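Local coordinates for titin (Homo sapiens, PDB 5JDD), which serves as a giant filament protein of muscle, its immunoglobulin tandems probably contributing to the elasticity of the sarcomeric I-band, at residues K5-P10 and E24-H29. Sequence-based numbering, arbitrary orientation.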
loop_
_atom_site.group_PDB
_atom_site.type_symbol
_atom_site.label_atom_id
_atom_site.label_comp_id
_atom_site.label_asym_id
_atom_site.label_seq_id
_atom_site.Cartn_x
_atom_site.Cartn_y
_atom_site.Cartn_z
ATOM N N LYS A 5 -17.533 46.409 -25.643
ATOM C CA LYS A 5 -17.971 45.065 -25.983
ATOM C C LYS A 5 -17.128 44.042 -25.222
ATOM O O LYS A 5 -15.932 44.252 -25.006
ATOM C CB LYS A 5 -17.805 44.836 -27.493
ATOM C CG LYS A 5 -18.417 45.946 -28.354
ATOM C CD LYS A 5 -18.085 45.797 -29.842
ATOM C CE LYS A 5 -16.761 46.464 -30.214
ATOM N NZ LYS A 5 -16.779 47.942 -29.982
ATOM N N ILE A 6 -17.741 42.935 -24.807
ATOM C CA ILE A 6 -16.954 41.801 -24.349
ATOM C C ILE A 6 -16.466 41.036 -25.583
ATOM O O ILE A 6 -17.248 40.698 -26.479
ATOM C CB ILE A 6 -17.731 40.889 -23.372
ATOM C CG1 ILE A 6 -17.985 41.628 -22.051
ATOM C CG2 ILE A 6 -16.966 39.595 -23.115
ATOM C CD1 ILE A 6 -18.863 40.872 -21.083
ATOM N N ILE A 7 -15.161 40.799 -25.633
ATOM C CA ILE A 7 -14.507 40.203 -26.794
ATOM C C ILE A 7 -14.200 38.729 -26.555
ATOM O O ILE A 7 -14.525 37.876 -27.378
ATOM C CB ILE A 7 -13.214 40.974 -27.138
ATOM C CG1 ILE A 7 -13.552 42.404 -27.571
ATOM C CG2 ILE A 7 -12.389 40.236 -28.208
ATOM C CD1 ILE A 7 -14.418 42.489 -28.838
ATOM N N LYS A 8 -13.568 38.431 -25.425
ATOM C CA LYS A 8 -13.293 37.053 -25.044
ATOM C C LYS A 8 -13.859 36.774 -23.652
ATOM O O LYS A 8 -13.561 37.498 -22.697
ATOM C CB LYS A 8 -11.787 36.781 -25.102
ATOM C CG LYS A 8 -11.370 35.433 -24.541
ATOM C CD LYS A 8 -10.781 35.590 -23.148
ATOM C CE LYS A 8 -10.932 34.318 -22.335
ATOM N NZ LYS A 8 -10.862 33.115 -23.208
ATOM N N LYS A 9 -14.684 35.734 -23.541
ATOM C CA LYS A 9 -15.379 35.417 -22.295
ATOM C C LYS A 9 -14.603 34.388 -21.479
ATOM O O LYS A 9 -13.835 33.610 -22.039
ATOM C CB LYS A 9 -16.787 34.898 -22.607
ATOM C CG LYS A 9 -17.630 35.892 -23.407
ATOM C CD LYS A 9 -19.124 35.595 -23.307
ATOM C CE LYS A 9 -19.640 34.765 -24.479
ATOM N NZ LYS A 9 -19.388 33.310 -24.298
ATOM N N PRO A 10 -14.795 34.376 -20.150
ATOM C CA PRO A 10 -14.104 33.393 -19.311
ATOM C C PRO A 10 -14.566 31.971 -19.594
ATOM O O PRO A 10 -15.694 31.746 -20.054
ATOM C CB PRO A 10 -14.472 33.815 -17.882
ATOM C CG PRO A 10 -15.699 34.614 -18.018
ATOM C CD PRO A 10 -15.556 35.332 -19.337
ATOM N N GLU A 24 -10.515 34.781 -17.052
ATOM C CA GLU A 24 -10.095 35.946 -17.825
ATOM C C GLU A 24 -11.226 36.454 -18.700
ATOM O O GLU A 24 -11.882 35.665 -19.383
ATOM C CB GLU A 24 -8.914 35.558 -18.711
ATOM C CG GLU A 24 -8.236 36.711 -19.400
ATOM C CD GLU A 24 -6.827 36.355 -19.825
ATOM O OE1 GLU A 24 -5.932 36.317 -18.955
ATOM O OE2 GLU A 24 -6.617 36.094 -21.026
ATOM N N VAL A 25 -11.452 37.766 -18.683
ATOM C CA VAL A 25 -12.369 38.387 -19.640
ATOM C C VAL A 25 -11.622 39.491 -20.376
ATOM O O VAL A 25 -10.826 40.216 -19.765
ATOM C CB VAL A 25 -13.659 38.914 -18.950
ATOM C CG1 VAL A 25 -13.329 39.937 -17.875
ATOM C CG2 VAL A 25 -14.644 39.492 -19.965
ATOM N N SER A 26 -11.817 39.589 -21.689
ATOM C CA SER A 26 -11.215 40.688 -22.436
ATOM C C SER A 26 -12.291 41.527 -23.090
ATOM O O SER A 26 -13.350 41.018 -23.499
ATOM C CB SER A 26 -10.197 40.192 -23.465
ATOM O OG SER A 26 -10.818 39.875 -24.699
ATOM N N VAL A 27 -12.018 42.820 -23.185
ATOM C CA VAL A 27 -12.998 43.762 -23.704
ATOM C C VAL A 27 -12.422 44.582 -24.851
ATOM O O VAL A 27 -11.245 44.437 -25.204
ATOM C CB VAL A 27 -13.544 44.683 -22.576
ATOM C CG1 VAL A 27 -14.289 43.856 -21.551
ATOM C CG2 VAL A 27 -12.411 45.454 -21.882
ATOM N N SER A 28 -13.249 45.443 -25.430
ATOM C CA SER A 28 -12.862 46.173 -26.631
ATOM C C SER A 28 -12.075 47.443 -26.337
ATOM O O SER A 28 -11.424 47.991 -27.234
ATOM C CB SER A 28 -14.105 46.533 -27.435
ATOM O OG SER A 28 -15.043 47.221 -26.626
ATOM N N HIS A 29 -12.159 47.927 -25.099
ATOM C CA HIS A 29 -11.570 49.210 -24.738
ATOM C C HIS A 29 -10.623 49.097 -23.560
ATOM O O HIS A 29 -10.774 48.221 -22.714
ATOM C CB HIS A 29 -12.666 50.220 -24.377
ATOM C CG HIS A 29 -13.465 50.696 -25.547
ATOM N ND1 HIS A 29 -14.303 49.866 -26.263
ATOM C CD2 HIS A 29 -13.559 51.917 -26.124
ATOM C CE1 HIS A 29 -14.872 50.558 -27.237
ATOM N NE2 HIS A 29 -14.437 51.804 -27.172
#
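Ile6-Lys8 pairs antiparallel with Glu24-Val27, and a classic beta bulge sets Ile7 and Lys8 together against Ser26. Ser26 O accepts both bulge amides, Ile7 N at 2.8 Å and Lys8 N at 3.2 Å. Both approach one face of its carbonyl plane, Lys8 N well above it. In return Ser26 N gives a nearly straight bond to Lys8 O, 168° at the hydrogen and in the carbonyl plane. Ser26 OG lies 3.3 Å from Lys8 CB and accepts a weak bond from Lys8 N. The bend of the Lys8 chain at chi2 (-102°) helps bring CE to 3.4 Å from Glu24 O. At the other end, Ser28 OG accepts a hydrogen bond from Lys5 N at 2.8 Å. It also bonds His29 ND1 at the ring edge, in plane, so the hydroxyl joins the Lys5 backbone to the imidazole. Lys5 NZ bonds Met3 O. On the inner face, Ile6 CG2 meets Val25 CG2 at 3.9 Å, the side chains crossing at about a right angle. Pro10 lies alongside Val25, and both touch Cys82 of the facing sheet. Strand 6-8 edges the sheet; strand 57-62 flanks 21-27 opposite. This is the A-B strand pairing of an I-set immunoglobulin beta-sandwich.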